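GTP-binding protein (Pyrococcus horikoshii, PDB 1WXQ) probably binds GTP as a member of the Obg-like branch of P-loop GTPases, though its cellular role is unknown. Local coordinates at residues I45-H48 and P49-L53; A226-D229 and E230-K233; K197-Q200 and D201-L204; D181-E184 and A185-L189. One frame throughout, in Å; residues are numbered along the deposited sequence.

Contact 1 (I45-H48 and P49-L53)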
ATOM      1  N   ILE A  45      -0.447 -11.771   3.134  1.00 35.87           N
ATOM      2  CA  ILE A  45      -1.077 -13.017   3.555  1.00 34.73           C
ATOM      3  C   ILE A  45      -2.562 -12.833   3.884  1.00 35.55           C
ATOM      4  O   ILE A  45      -2.944 -12.069   4.760  1.00 36.80           O
ATOM      5  CB  ILE A  45      -0.323 -13.522   4.786  1.00 32.19           C
ATOM      6  CG1 ILE A  45       1.182 -13.532   4.503  1.00 28.46           C
ATOM      7  CG2 ILE A  45      -0.754 -14.963   5.109  1.00 31.71           C
ATOM      8  CD1 ILE A  45       2.009 -13.851   5.750  1.00 25.38           C
ATOM      9  N   THR A  46      -3.341 -13.630   3.172  1.00 37.36           N
ATOM     10  CA  THR A  46      -4.778 -13.702   3.384  1.00 39.09           C
ATOM     11  C   THR A  46      -5.194 -15.131   3.026  1.00 39.78           C
ATOM     12  O   THR A  46      -4.359 -15.932   2.622  1.00 38.82           O
ATOM     13  CB  THR A  46      -5.511 -12.666   2.506  1.00 39.59           C
ATOM     14  OG1 THR A  46      -6.910 -12.657   2.825  1.00 44.99           O
ATOM     15  CG2 THR A  46      -5.311 -12.985   1.029  1.00 40.15           C
ATOM     16  N   ASP A  47      -6.465 -15.463   3.190  1.00 41.40           N
ATOM     17  CA  ASP A  47      -6.908 -16.816   2.892  1.00 43.59           C
ATOM     18  C   ASP A  47      -6.760 -17.205   1.427  1.00 44.22           C
ATOM     19  O   ASP A  47      -7.362 -16.587   0.556  1.00 44.63           O
ATOM     20  CB  ASP A  47      -8.372 -17.015   3.306  1.00 44.27           C
ATOM     21  CG  ASP A  47      -8.549 -17.139   4.808  1.00 45.16           C
ATOM     22  OD1 ASP A  47      -7.661 -17.727   5.468  1.00 44.11           O
ATOM     23  OD2 ASP A  47      -9.588 -16.658   5.322  1.00 45.20           O
ATOM     24  N   HIS A  48      -5.957 -18.231   1.161  1.00 45.68           N
ATOM     25  CA  HIS A  48      -5.783 -18.712  -0.206  1.00 47.55           C
ATOM     26  C   HIS A  48      -7.085 -19.417  -0.577  1.00 48.34           C
ATOM     27  O   HIS A  48      -7.632 -20.182   0.215  1.00 48.33           O
ATOM     28  CB  HIS A  48      -4.620 -19.706  -0.304  1.00 47.62           C
ATOM     29  CG  HIS A  48      -4.426 -20.267  -1.680  1.00 49.95           C
ATOM     30  ND1 HIS A  48      -5.415 -20.958  -2.349  1.00 51.26           N
ATOM     31  CD2 HIS A  48      -3.371 -20.206  -2.527  1.00 50.09           C
ATOM     32  CE1 HIS A  48      -4.978 -21.296  -3.549  1.00 48.66           C
ATOM     33  NE2 HIS A  48      -3.741 -20.852  -3.684  1.00 48.61           N
ATOM     34  N   PRO A  49      -7.597 -19.171  -1.789  1.00 49.58           N
ATOM     35  CA  PRO A  49      -8.849 -19.752  -2.280  1.00 51.23           C
ATOM     36  C   PRO A  49      -9.041 -21.216  -1.858  1.00 53.20           C
ATOM     37  O   PRO A  49     -10.148 -21.737  -1.810  1.00 50.95           O
ATOM     38  CB  PRO A  49      -8.868 -19.635  -3.804  1.00 51.24           C
ATOM     39  CG  PRO A  49      -7.528 -19.068  -4.260  1.00 51.22           C
ATOM     40  CD  PRO A  49      -6.937 -18.487  -2.891  1.00 48.90           C
ATOM     41  N   CYS A  50      -7.912 -21.903  -1.592  1.00 55.71           N
ATOM     42  CA  CYS A  50      -8.015 -23.323  -1.286  1.00 59.01           C
ATOM     43  C   CYS A  50      -8.427 -23.577   0.153  1.00 60.96           C
ATOM     44  O   CYS A  50      -7.697 -24.160   0.949  1.00 60.77           O
ATOM     45  CB  CYS A  50      -6.673 -23.990  -1.599  1.00 58.95           C
ATOM     46  SG  CYS A  50      -6.433 -24.224  -3.370  1.00 61.03           S
ATOM     47  N   LYS A  51      -9.635 -23.074   0.483  1.00 63.18           N
ATOM     48  CA  LYS A  51     -10.346 -23.468   1.697  1.00 64.47           C
ATOM     49  C   LYS A  51     -11.820 -23.816   1.429  1.00 64.96           C
ATOM     50  O   LYS A  51     -12.730 -23.332   2.092  1.00 64.76           O
ATOM     51  CB  LYS A  51     -10.260 -22.293   2.671  1.00 64.95           C
ATOM     52  CG  LYS A  51     -10.292 -22.741   4.130  1.00 67.56           C
ATOM     53  CD  LYS A  51     -10.317 -21.555   5.092  1.00 73.18           C
ATOM     54  CE  LYS A  51     -11.704 -20.913   5.190  1.00 73.88           C
ATOM     55  NZ  LYS A  51     -11.704 -19.905   6.245  1.00 76.01           N
ATOM     56  N   GLU A  52     -12.060 -24.667   0.405  1.00 66.20           N
ATOM     57  CA  GLU A  52     -13.438 -25.025   0.091  1.00 67.63           C
ATOM     58  C   GLU A  52     -13.508 -26.294  -0.762  1.00 68.82           C
ATOM     59  O   GLU A  52     -13.885 -27.367  -0.310  1.00 68.74           O
ATOM     60  CB  GLU A  52     -14.065 -23.862  -0.671  1.00 63.21           C
ATOM     61  CG  GLU A  52     -15.520 -24.144  -1.071  1.00 62.12           C
ATOM     62  CD  GLU A  52     -16.080 -22.948  -1.807  1.00 66.31           C
ATOM     63  OE1 GLU A  52     -17.237 -22.990  -2.199  1.00 67.25           O
ATOM     64  OE2 GLU A  52     -15.346 -21.976  -1.983  1.00 68.30           O
ATOM     65  N   LEU A  53     -13.164 -26.130  -2.053  1.00 70.11           N
ATOM     66  CA  LEU A  53     -13.187 -27.276  -2.954  1.00 70.73           C
ATOM     67  C   LEU A  53     -11.800 -27.561  -3.533  1.00 70.86           C
ATOM     68  O   LEU A  53     -11.525 -28.634  -4.055  1.00 70.84           O
ATOM     69  CB  LEU A  53     -14.156 -26.975  -4.094  1.00 70.71           C
ATOM     70  CG  LEU A  53     -14.250 -28.109  -5.109  1.00 68.67           C
ATOM     71  CD1 LEU A  53     -15.232 -27.804  -6.243  1.00 69.34           C
ATOM     72  CD2 LEU A  53     -12.904 -28.401  -5.774  1.00 70.21           C
TER
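Pro49 lies against the imidazole of His48, with its CD over one face of the ring, 3.3 Å from His48 CG. Farther out, Pro49 CG comes within 3.5 Å of His48 CE1. His48 holds its CG opposite the backbone N (chi1 178°) and beside the carbonyl carbon, which swings the imidazole forward over the residue that follows. The proline also packs on Tyr323 and Asn387.

Cys50 next meets the same ring in two ways. Cys50 N is at the edge, in the ring plane, 2.8 Å from His48 ND1. This hydrogen bond is doubtful, because that N is modelled too near His48 C. The thiol approaches obliquely: Cys50 SG is 4.1 Å from the centroid of the His48 ring, 60° off the normal. Cys50 is the centre of an inverse gamma turn, whose Lys51 N to Pro49 O bond is weak. The turn leads off strand 39-47, which pairs antiparallel with strand 68-77 in the GTPase sheet and here meets strand 319-325 of the four-stranded mixed sheet with strands 343-346, 366-371 and 388-394, consistent with the ubiquitin-like TGS domain. Tyr64 meets the His48 ring edge-to-face.

Lys51 reaches back four residues. Its chain bends at chi3 (78°), and Lys51 NZ stops 4.0 Å from Asp47 OD2, a long salt bridge, while Asp47 O accepts a hydrogen bond from Asn387 ND2.

Contact 2 (A226-D229 and E230-K233)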
ATOM      1  N   ALA A 226       7.128  -1.830  24.459  1.00 29.24           N
ATOM      2  CA  ALA A 226       7.732  -1.016  25.508  1.00 28.28           C
ATOM      3  C   ALA A 226       6.828   0.161  25.879  1.00 28.20           C
ATOM      4  O   ALA A 226       7.208   1.028  26.678  1.00 28.50           O
ATOM      5  CB  ALA A 226       9.103  -0.506  25.055  1.00 27.51           C
ATOM      6  N   ALA A 227       5.627   0.192  25.311  1.00 27.12           N
ATOM      7  CA  ALA A 227       4.705   1.287  25.595  1.00 25.00           C
ATOM      8  C   ALA A 227       3.452   0.792  26.284  1.00 23.20           C
ATOM      9  O   ALA A 227       3.161  -0.399  26.279  1.00 24.01           O
ATOM     10  CB  ALA A 227       4.349   2.010  24.305  1.00 22.14           C
ATOM     11  N   SER A 228       2.715   1.710  26.890  1.00 21.66           N
ATOM     12  CA  SER A 228       1.488   1.355  27.583  1.00 23.27           C
ATOM     13  C   SER A 228       0.273   1.448  26.652  1.00 22.37           C
ATOM     14  O   SER A 228       0.279   2.218  25.695  1.00 18.51           O
ATOM     15  CB  SER A 228       1.268   2.299  28.760  1.00 20.65           C
ATOM     16  OG  SER A 228       0.992   3.604  28.273  1.00 23.36           O
ATOM     17  N   ASP A 229      -0.758   0.663  26.960  1.00 23.53           N
ATOM     18  CA  ASP A 229      -2.004   0.655  26.202  1.00 25.07           C
ATOM     19  C   ASP A 229      -2.562   2.071  26.063  1.00 26.53           C
ATOM     20  O   ASP A 229      -3.153   2.429  25.043  1.00 25.50           O
ATOM     21  CB  ASP A 229      -3.041  -0.215  26.910  1.00 25.76           C
ATOM     22  CG  ASP A 229      -2.689  -1.680  26.890  1.00 26.85           C
ATOM     23  OD1 ASP A 229      -1.785  -2.079  26.123  1.00 35.63           O
ATOM     24  OD2 ASP A 229      -3.335  -2.434  27.640  1.00 36.50           O
ATOM     25  N   GLU A 230      -2.373   2.866  27.110  1.00 27.81           N
ATOM     26  CA  GLU A 230      -2.811   4.256  27.156  1.00 30.01           C
ATOM     27  C   GLU A 230      -2.099   5.101  26.099  1.00 29.87           C
ATOM     28  O   GLU A 230      -2.691   5.918  25.406  1.00 28.13           O
ATOM     29  CB  GLU A 230      -2.508   4.802  28.552  1.00 31.72           C
ATOM     30  CG  GLU A 230      -2.942   6.259  28.713  1.00 37.64           C
ATOM     31  CD  GLU A 230      -2.835   6.654  30.169  1.00 50.94           C
ATOM     32  OE1 GLU A 230      -1.783   6.444  30.757  1.00 55.16           O
ATOM     33  OE2 GLU A 230      -3.814   7.167  30.708  1.00 56.66           O
ATOM     34  N   GLN A 231      -0.770   4.908  26.020  1.00 30.98           N
ATOM     35  CA  GLN A 231       0.014   5.635  25.032  1.00 31.04           C
ATOM     36  C   GLN A 231      -0.400   5.264  23.607  1.00 30.60           C
ATOM     37  O   GLN A 231      -0.549   6.110  22.736  1.00 29.84           O
ATOM     38  CB  GLN A 231       1.490   5.297  25.250  1.00 31.29           C
ATOM     39  CG  GLN A 231       2.255   6.431  25.930  1.00 36.73           C
ATOM     40  CD  GLN A 231       3.541   5.891  26.512  1.00 38.87           C
ATOM     41  OE1 GLN A 231       3.707   4.711  26.774  1.00 37.17           O
ATOM     42  NE2 GLN A 231       4.479   6.835  26.723  1.00 39.54           N
ATOM     43  N   ILE A 232      -0.537   3.943  23.391  1.00 31.02           N
ATOM     44  CA  ILE A 232      -0.897   3.459  22.063  1.00 29.53           C
ATOM     45  C   ILE A 232      -2.290   3.933  21.644  1.00 30.61           C
ATOM     46  O   ILE A 232      -2.478   4.538  20.596  1.00 28.19           O
ATOM     47  CB  ILE A 232      -0.849   1.931  22.084  1.00 28.35           C
ATOM     48  CG1 ILE A 232       0.595   1.450  22.238  1.00 28.43           C
ATOM     49  CG2 ILE A 232      -1.393   1.372  20.756  1.00 25.19           C
ATOM     50  CD1 ILE A 232       0.680  -0.041  22.564  1.00 20.12           C
ATOM     51  N   LYS A 233      -3.274   3.625  22.493  1.00 31.98           N
ATOM     52  CA  LYS A 233      -4.676   3.972  22.251  1.00 33.17           C
ATOM     53  C   LYS A 233      -4.844   5.465  22.011  1.00 34.04           C
ATOM     54  O   LYS A 233      -5.744   5.889  21.294  1.00 36.12           O
ATOM     55  CB  LYS A 233      -5.552   3.546  23.438  1.00 32.90           C
ATOM     56  CG  LYS A 233      -7.036   3.836  23.239  1.00 38.15           C
ATOM     57  CD  LYS A 233      -7.903   3.544  24.477  1.00 40.89           C
ATOM     58  CE  LYS A 233      -8.398   2.105  24.533  1.00 46.40           C
ATOM     59  NZ  LYS A 233      -7.309   1.103  24.781  1.00 49.96           N
TER
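The side-chain amide of Gln231 takes two donors from Ser228 on its OE1, and they arrive from different directions. Ser228 N lies in the carbonyl plane, 3.2 Å from Gln231 OE1, with a practically straight N-H...O angle of 178°. Ser228 OG instead stands above that plane, 41° out of it, and gives its proton to Gln231 OE1 over 3.3 Å. Ala227 CB is a further, apolar neighbour of Gln231 OE1 at 3.7 Å. The Asp229 carboxylate is engaged elsewhere, through OD1, in a salt bridge with Arg299.

Ser228 OG is also an acceptor, 3.1 Å from Gln231 N, because chi1 of 68° tucks the hydroxyl between its own N and carbonyl carbon, facing the first turn. With side chain and backbone exchanging bonds in both directions, Ser228 and Gln231 form a capping box, with Ser228 as N-cap of helix 229-241. An NKxD sequence, the G4 motif of GTPases that probably reads the guanine base here, ends a few residues ahead of this cap. Were Gln231 an alanine, Ser228 N and Ser228 OG would probably both lose their acceptor, leaving the cap residue freer to shift.

Regular helical bonding starts at once: Ile232 N reaches Ser228 O at 3.0 Å, and Lys233 N reaches Asp229 O at 2.8 Å. Ile232 CG1 is 4.3 Å from Ala227 CB, and the isoleucine packs further on Ala224 and Phe300.

Contact 3 (K197-Q200 and D201-L204)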
ATOM      1  N   LYS A 197      -6.265  30.766 -13.701  1.00 29.24           N
ATOM      2  CA  LYS A 197      -7.161  31.215 -12.640  1.00 28.65           C
ATOM      3  C   LYS A 197      -6.771  30.618 -11.273  1.00 25.85           C
ATOM      4  O   LYS A 197      -7.211  31.103 -10.236  1.00 25.32           O
ATOM      5  CB  LYS A 197      -8.610  30.831 -12.967  1.00 29.12           C
ATOM      6  CG  LYS A 197      -9.192  31.655 -14.102  1.00 35.06           C
ATOM      7  CD  LYS A 197      -8.398  32.914 -14.407  1.00 37.74           C
ATOM      8  CE  LYS A 197      -8.692  33.395 -15.825  1.00 38.90           C
ATOM      9  NZ  LYS A 197      -9.897  34.282 -15.921  1.00 40.02           N
ATOM     10  N   TRP A 198      -5.952  29.566 -11.284  1.00 25.21           N
ATOM     11  CA  TRP A 198      -5.500  28.906 -10.053  1.00 26.11           C
ATOM     12  C   TRP A 198      -4.632  29.807  -9.177  1.00 25.11           C
ATOM     13  O   TRP A 198      -3.708  30.458  -9.679  1.00 26.25           O
ATOM     14  CB  TRP A 198      -4.692  27.641 -10.387  1.00 26.07           C
ATOM     15  CG  TRP A 198      -5.529  26.464 -10.832  1.00 29.73           C
ATOM     16  CD1 TRP A 198      -6.637  26.504 -11.636  1.00 19.57           C
ATOM     17  CD2 TRP A 198      -5.304  25.077 -10.530  1.00 27.29           C
ATOM     18  NE1 TRP A 198      -7.111  25.236 -11.850  1.00 26.27           N
ATOM     19  CE2 TRP A 198      -6.315  24.339 -11.187  1.00 28.21           C
ATOM     20  CE3 TRP A 198      -4.346  24.386  -9.771  1.00 31.24           C
ATOM     21  CZ2 TRP A 198      -6.394  22.937 -11.110  1.00 27.69           C
ATOM     22  CZ3 TRP A 198      -4.425  22.997  -9.695  1.00 26.46           C
ATOM     23  CH2 TRP A 198      -5.443  22.290 -10.363  1.00 27.40           C
ATOM     24  N   SER A 199      -4.922  29.824  -7.872  1.00 22.99           N
ATOM     25  CA  SER A 199      -4.157  30.617  -6.915  1.00 20.77           C
ATOM     26  C   SER A 199      -3.179  29.713  -6.154  1.00 21.35           C
ATOM     27  O   SER A 199      -3.233  28.498  -6.279  1.00 20.33           O
ATOM     28  CB  SER A 199      -5.085  31.310  -5.916  1.00 20.60           C
ATOM     29  OG  SER A 199      -5.509  30.428  -4.884  1.00 19.78           O
ATOM     30  N   GLN A 200      -2.278  30.308  -5.374  1.00 19.29           N
ATOM     31  CA  GLN A 200      -1.318  29.519  -4.609  1.00 17.69           C
ATOM     32  C   GLN A 200      -2.062  28.636  -3.633  1.00 18.04           C
ATOM     33  O   GLN A 200      -1.682  27.493  -3.413  1.00 15.69           O
ATOM     34  CB  GLN A 200      -0.345  30.431  -3.864  1.00 17.56           C
ATOM     35  CG  GLN A 200       0.599  31.124  -4.799  1.00 17.12           C
ATOM     36  CD  GLN A 200       1.398  30.140  -5.637  1.00 19.53           C
ATOM     37  OE1 GLN A 200       1.672  29.022  -5.199  1.00 18.72           O
ATOM     38  NE2 GLN A 200       1.764  30.548  -6.853  1.00 16.40           N
ATOM     39  N   ASP A 201      -3.135  29.172  -3.063  1.00 21.15           N
ATOM     40  CA  ASP A 201      -3.943  28.417  -2.119  1.00 21.98           C
ATOM     41  C   ASP A 201      -4.486  27.195  -2.810  1.00 21.50           C
ATOM     42  O   ASP A 201      -4.564  26.119  -2.204  1.00 22.64           O
ATOM     43  CB  ASP A 201      -5.096  29.264  -1.590  1.00 23.44           C
ATOM     44  CG  ASP A 201      -4.633  30.306  -0.591  1.00 24.62           C
ATOM     45  OD1 ASP A 201      -4.428  29.968   0.606  1.00 25.93           O
ATOM     46  OD2 ASP A 201      -4.459  31.467  -1.015  1.00 36.71           O
ATOM     47  N   ASP A 202      -4.863  27.367  -4.076  1.00 20.40           N
ATOM     48  CA  ASP A 202      -5.390  26.263  -4.879  1.00 20.66           C
ATOM     49  C   ASP A 202      -4.314  25.208  -5.089  1.00 19.87           C
ATOM     50  O   ASP A 202      -4.563  24.014  -4.996  1.00 17.33           O
ATOM     51  CB  ASP A 202      -5.857  26.767  -6.249  1.00 21.46           C
ATOM     52  CG  ASP A 202      -6.912  27.850  -6.143  1.00 21.20           C
ATOM     53  OD1 ASP A 202      -7.821  27.706  -5.314  1.00 21.06           O
ATOM     54  OD2 ASP A 202      -6.838  28.843  -6.898  1.00 31.57           O
ATOM     55  N   LEU A 203      -3.104  25.662  -5.364  1.00 19.46           N
ATOM     56  CA  LEU A 203      -2.008  24.755  -5.593  1.00 21.40           C
ATOM     57  C   LEU A 203      -1.644  23.897  -4.378  1.00 22.52           C
ATOM     58  O   LEU A 203      -1.563  22.665  -4.475  1.00 21.10           O
ATOM     59  CB  LEU A 203      -0.806  25.540  -6.086  1.00 23.49           C
ATOM     60  CG  LEU A 203      -0.894  25.957  -7.551  1.00 26.13           C
ATOM     61  CD1 LEU A 203       0.205  26.958  -7.901  1.00 30.00           C
ATOM     62  CD2 LEU A 203      -0.774  24.711  -8.397  1.00 29.32           C
ATOM     63  N   LEU A 204      -1.431  24.537  -3.234  1.00 21.73           N
ATOM     64  CA  LEU A 204      -1.077  23.799  -2.025  1.00 20.43           C
ATOM     65  C   LEU A 204      -2.220  22.829  -1.666  1.00 22.28           C
ATOM     66  O   LEU A 204      -1.993  21.645  -1.353  1.00 22.45           O
ATOM     67  CB  LEU A 204      -0.819  24.782  -0.883  1.00 20.00           C
ATOM     68  CG  LEU A 204      -0.542  24.151   0.469  1.00 22.47           C
ATOM     69  CD1 LEU A 204       0.534  23.110   0.321  1.00 26.76           C
ATOM     70  CD2 LEU A 204      -0.109  25.233   1.461  1.00 27.35           C
TER
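Ser199 and Asp202 hold each other by reciprocal hydrogen bonds, the polar part of this contact. Asp202 N donates to Ser199 OG over 3.2 Å at an angle of 153°, and in return Asp202 OD2 accepts from Ser199 N. The modelled 2.4 Å between Ser199 N and Asp202 OD2 is very short, and its exact length is doubtful at 2.6 Å resolution. A weak bond also runs from Ser199 OG to Asp202 OD2 at 2.9 Å, so one carboxylate oxygen serves both groups of the serine. This is a capping box with Ser199 as N-cap. The hydroxyl is placed by chi1 of 80°, which sets OG between the serine N and carbonyl carbon, while Asp202 folds its CG beside its own N. A valine at Ser199 would probably leave Asp202 N without its side-chain acceptor and weaken the hold on the first turn.

Ordinary i to i+4 helix bonds take over from here: Leu203 N meets Ser199 O at 3.0 Å, and Leu204 N meets Gln200 O at 3.0 Å with a nearly straight angle of 172°.

Apolar contact is made by Leu203 CD2, 3.8 Å from Trp198 CE3, near the indole plane at the ring edge, the side chains crossing at about a right angle. Separately, Leu203 CD1 makes plain van der Waals contact at 3.7 Å with Gln200 OE1, an oxygen that Tyr143 OH and Ser147 OG bind.

Helix 200-214 thereby starts against helix 127-147, with Leu203 on Tyr143 and Leu146, while Trp198 packs on Leu164 and Ile168 of helix 164-171 and its NE1 donates to Pro192 O.

Contact 4 (D181-E184 and A185-L189)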
ATOM      1  N   ASP A 181      -6.681  10.770 -11.309  1.00 37.39           N
ATOM      2  CA  ASP A 181      -6.452  11.295  -9.962  1.00 36.79           C
ATOM      3  C   ASP A 181      -6.551  12.815 -10.035  1.00 35.09           C
ATOM      4  O   ASP A 181      -7.144  13.458  -9.166  1.00 33.77           O
ATOM      5  CB  ASP A 181      -5.066  10.893  -9.425  1.00 35.69           C
ATOM      6  CG  ASP A 181      -4.858   9.384  -9.374  1.00 36.95           C
ATOM      7  OD1 ASP A 181      -5.796   8.656  -8.995  1.00 44.90           O
ATOM      8  OD2 ASP A 181      -3.746   8.920  -9.701  1.00 41.42           O
ATOM      9  N   VAL A 182      -5.972  13.376 -11.090  1.00 33.29           N
ATOM     10  CA  VAL A 182      -5.988  14.813 -11.303  1.00 33.75           C
ATOM     11  C   VAL A 182      -7.420  15.284 -11.504  1.00 33.69           C
ATOM     12  O   VAL A 182      -7.849  16.275 -10.914  1.00 35.19           O
ATOM     13  CB  VAL A 182      -5.168  15.209 -12.549  1.00 34.92           C
ATOM     14  CG1 VAL A 182      -5.302  16.682 -12.801  1.00 32.54           C
ATOM     15  CG2 VAL A 182      -3.703  14.822 -12.367  1.00 34.98           C
ATOM     16  N   TRP A 183      -8.166  14.568 -12.334  1.00 33.46           N
ATOM     17  CA  TRP A 183      -9.548  14.942 -12.598  1.00 35.74           C
ATOM     18  C   TRP A 183     -10.379  15.042 -11.312  1.00 34.46           C
ATOM     19  O   TRP A 183     -11.104  16.007 -11.097  1.00 33.32           O
ATOM     20  CB  TRP A 183     -10.202  13.923 -13.553  1.00 38.29           C
ATOM     21  CG  TRP A 183     -11.515  14.403 -14.036  1.00 41.02           C
ATOM     22  CD1 TRP A 183     -11.743  15.219 -15.107  1.00 48.87           C
ATOM     23  CD2 TRP A 183     -12.772  14.252 -13.374  1.00 47.33           C
ATOM     24  NE1 TRP A 183     -13.064  15.601 -15.146  1.00 50.14           N
ATOM     25  CE2 TRP A 183     -13.720  15.020 -14.091  1.00 50.55           C
ATOM     26  CE3 TRP A 183     -13.192  13.547 -12.237  1.00 47.31           C
ATOM     27  CZ2 TRP A 183     -15.059  15.107 -13.708  1.00 52.34           C
ATOM     28  CZ3 TRP A 183     -14.525  13.635 -11.856  1.00 51.70           C
ATOM     29  CH2 TRP A 183     -15.442  14.411 -12.592  1.00 52.98           C
ATOM     30  N   GLU A 184     -10.273  14.031 -10.465  1.00 35.32           N
ATOM     31  CA  GLU A 184     -11.018  13.975  -9.214  1.00 36.15           C
ATOM     32  C   GLU A 184     -10.619  15.048  -8.229  1.00 36.17           C
ATOM     33  O   GLU A 184     -11.474  15.692  -7.635  1.00 37.79           O
ATOM     34  CB  GLU A 184     -10.828  12.620  -8.533  1.00 34.89           C
ATOM     35  CG  GLU A 184     -11.283  11.435  -9.344  1.00 44.68           C
ATOM     36  CD  GLU A 184     -10.973  10.130  -8.644  1.00 54.32           C
ATOM     37  OE1 GLU A 184      -9.900  10.067  -8.001  1.00 59.99           O
ATOM     38  OE2 GLU A 184     -11.780   9.173  -8.742  1.00 55.13           O
ATOM     39  N   ALA A 185      -9.319  15.221  -8.035  1.00 35.77           N
ATOM     40  CA  ALA A 185      -8.835  16.211  -7.089  1.00 34.96           C
ATOM     41  C   ALA A 185      -9.408  17.570  -7.456  1.00 35.47           C
ATOM     42  O   ALA A 185      -9.996  18.262  -6.621  1.00 34.87           O
ATOM     43  CB  ALA A 185      -7.319  16.246  -7.113  1.00 36.57           C
HETATM   44  N   MSE A 186      -9.247  17.938  -8.719  1.00 36.21           N
HETATM   45  CA  MSE A 186      -9.750  19.212  -9.197  1.00 38.60           C
HETATM   46  C   MSE A 186     -11.244  19.319  -8.961  1.00 40.69           C
HETATM   47  O   MSE A 186     -11.741  20.324  -8.436  1.00 39.47           O
HETATM   48  CB  MSE A 186      -9.472  19.359 -10.685  1.00 38.06           C
HETATM   49  CG  MSE A 186      -8.029  19.577 -11.023  1.00 40.62           C
HETATM   50 SE   MSE A 186      -7.871  19.905 -12.907  1.00 53.69          SE
HETATM   51  CE  MSE A 186      -9.352  21.126 -13.127  1.00 35.56           C
ATOM     52  N   HIS A 187     -11.952  18.271  -9.372  1.00 42.64           N
ATOM     53  CA  HIS A 187     -13.401  18.210  -9.243  1.00 44.18           C
ATOM     54  C   HIS A 187     -13.806  18.404  -7.793  1.00 42.34           C
ATOM     55  O   HIS A 187     -14.738  19.144  -7.495  1.00 41.63           O
ATOM     56  CB  HIS A 187     -13.904  16.857  -9.775  1.00 46.29           C
ATOM     57  CG  HIS A 187     -15.379  16.642  -9.619  1.00 54.43           C
ATOM     58  ND1 HIS A 187     -15.952  16.227  -8.436  1.00 58.53           N
ATOM     59  CD2 HIS A 187     -16.400  16.791 -10.498  1.00 59.60           C
ATOM     60  CE1 HIS A 187     -17.261  16.131  -8.592  1.00 60.73           C
ATOM     61  NE2 HIS A 187     -17.558  16.469  -9.835  1.00 59.49           N
ATOM     62  N   LYS A 188     -13.070  17.759  -6.898  1.00 42.52           N
ATOM     63  CA  LYS A 188     -13.343  17.817  -5.474  1.00 42.07           C
ATOM     64  C   LYS A 188     -13.128  19.178  -4.824  1.00 44.10           C
ATOM     65  O   LYS A 188     -13.758  19.489  -3.817  1.00 45.85           O
ATOM     66  CB  LYS A 188     -12.489  16.779  -4.763  1.00 42.63           C
ATOM     67  CG  LYS A 188     -12.761  16.641  -3.283  1.00 44.08           C
ATOM     68  CD  LYS A 188     -11.857  15.584  -2.683  1.00 45.66           C
ATOM     69  CE  LYS A 188     -11.987  15.550  -1.174  1.00 51.17           C
ATOM     70  NZ  LYS A 188     -11.229  14.404  -0.597  1.00 57.45           N
ATOM     71  N   LEU A 189     -12.235  19.985  -5.388  1.00 44.77           N
ATOM     72  CA  LEU A 189     -11.940  21.301  -4.837  1.00 43.52           C
ATOM     73  C   LEU A 189     -12.415  22.415  -5.764  1.00 44.89           C
ATOM     74  O   LEU A 189     -11.814  23.502  -5.732  1.00 44.47           O
ATOM     75  CB  LEU A 189     -10.433  21.441  -4.606  1.00 41.86           C
ATOM     76  CG  LEU A 189      -9.724  20.405  -3.730  1.00 43.41           C
ATOM     77  CD1 LEU A 189      -8.222  20.599  -3.819  1.00 31.68           C
ATOM     78  CD2 LEU A 189     -10.198  20.542  -2.286  1.00 41.42           C
TER
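Four successive i to i+4 hydrogen bonds, from Ala185 N to Asp181 O (3.0 Å) through Lys188 N to Glu184 O (2.7 Å), define a regular alpha helix up to Leu189, the first residue to leave helical torsions.

One turn apart, Trp183 and His187 lie side by side and point the same way, since each holds its CG opposite its backbone N (chi1 177° for His187). Their planes are inclined by only 26° but slid apart, with 4.8 Å between the centroids of the Trp183 six-membered ring and the His187 ring, so overlap is slight. A CH-pi contact accompanies it: His187 CB sits over the indole face, 4.1 Å from the centroid of the six-membered ring of Trp183 and 18° off its normal. The nearest side-chain atoms of the pair are Trp183 CH2 and His187 CD2.

A second pair runs alongside: Val182 CG1 lies 4.1 Å from Met186 SE, the residue being selenomethionine. Val182 packs on Ala169 of helix 164-171, and Ala185 on Phe206 of helix 200-214.

Such a split, an exposed aromatic pair apart from buried apolar residues (Val182, Ala185, Met186), is characteristic of an amphipathic helix, here within the helical insertion between strands 104-110 and 217-222.

Overall arrangement
Contacts 3 and 4 form one neighbourhood: their centres are 13 Å apart, and Trp198 CZ2 packs on Met186 CG at 3.7 Å, tying the lead-in to helix 200-214 to the preceding helix 179-188. Contact 2 lies elsewhere, its centre 41 Å from that of contact 3 and 38 Å from that of contact 4. Following the NKxD sequence, it is the contact most plausibly linked to nucleotide recognition, and like contact 3 it starts a helix with a capping box. Contact 1, beside the second sheet, is 34 Å from contact 2 and 49 Å from contact 3 between centres; contacts 1 and 3 lie on opposite sides of the chain's centre.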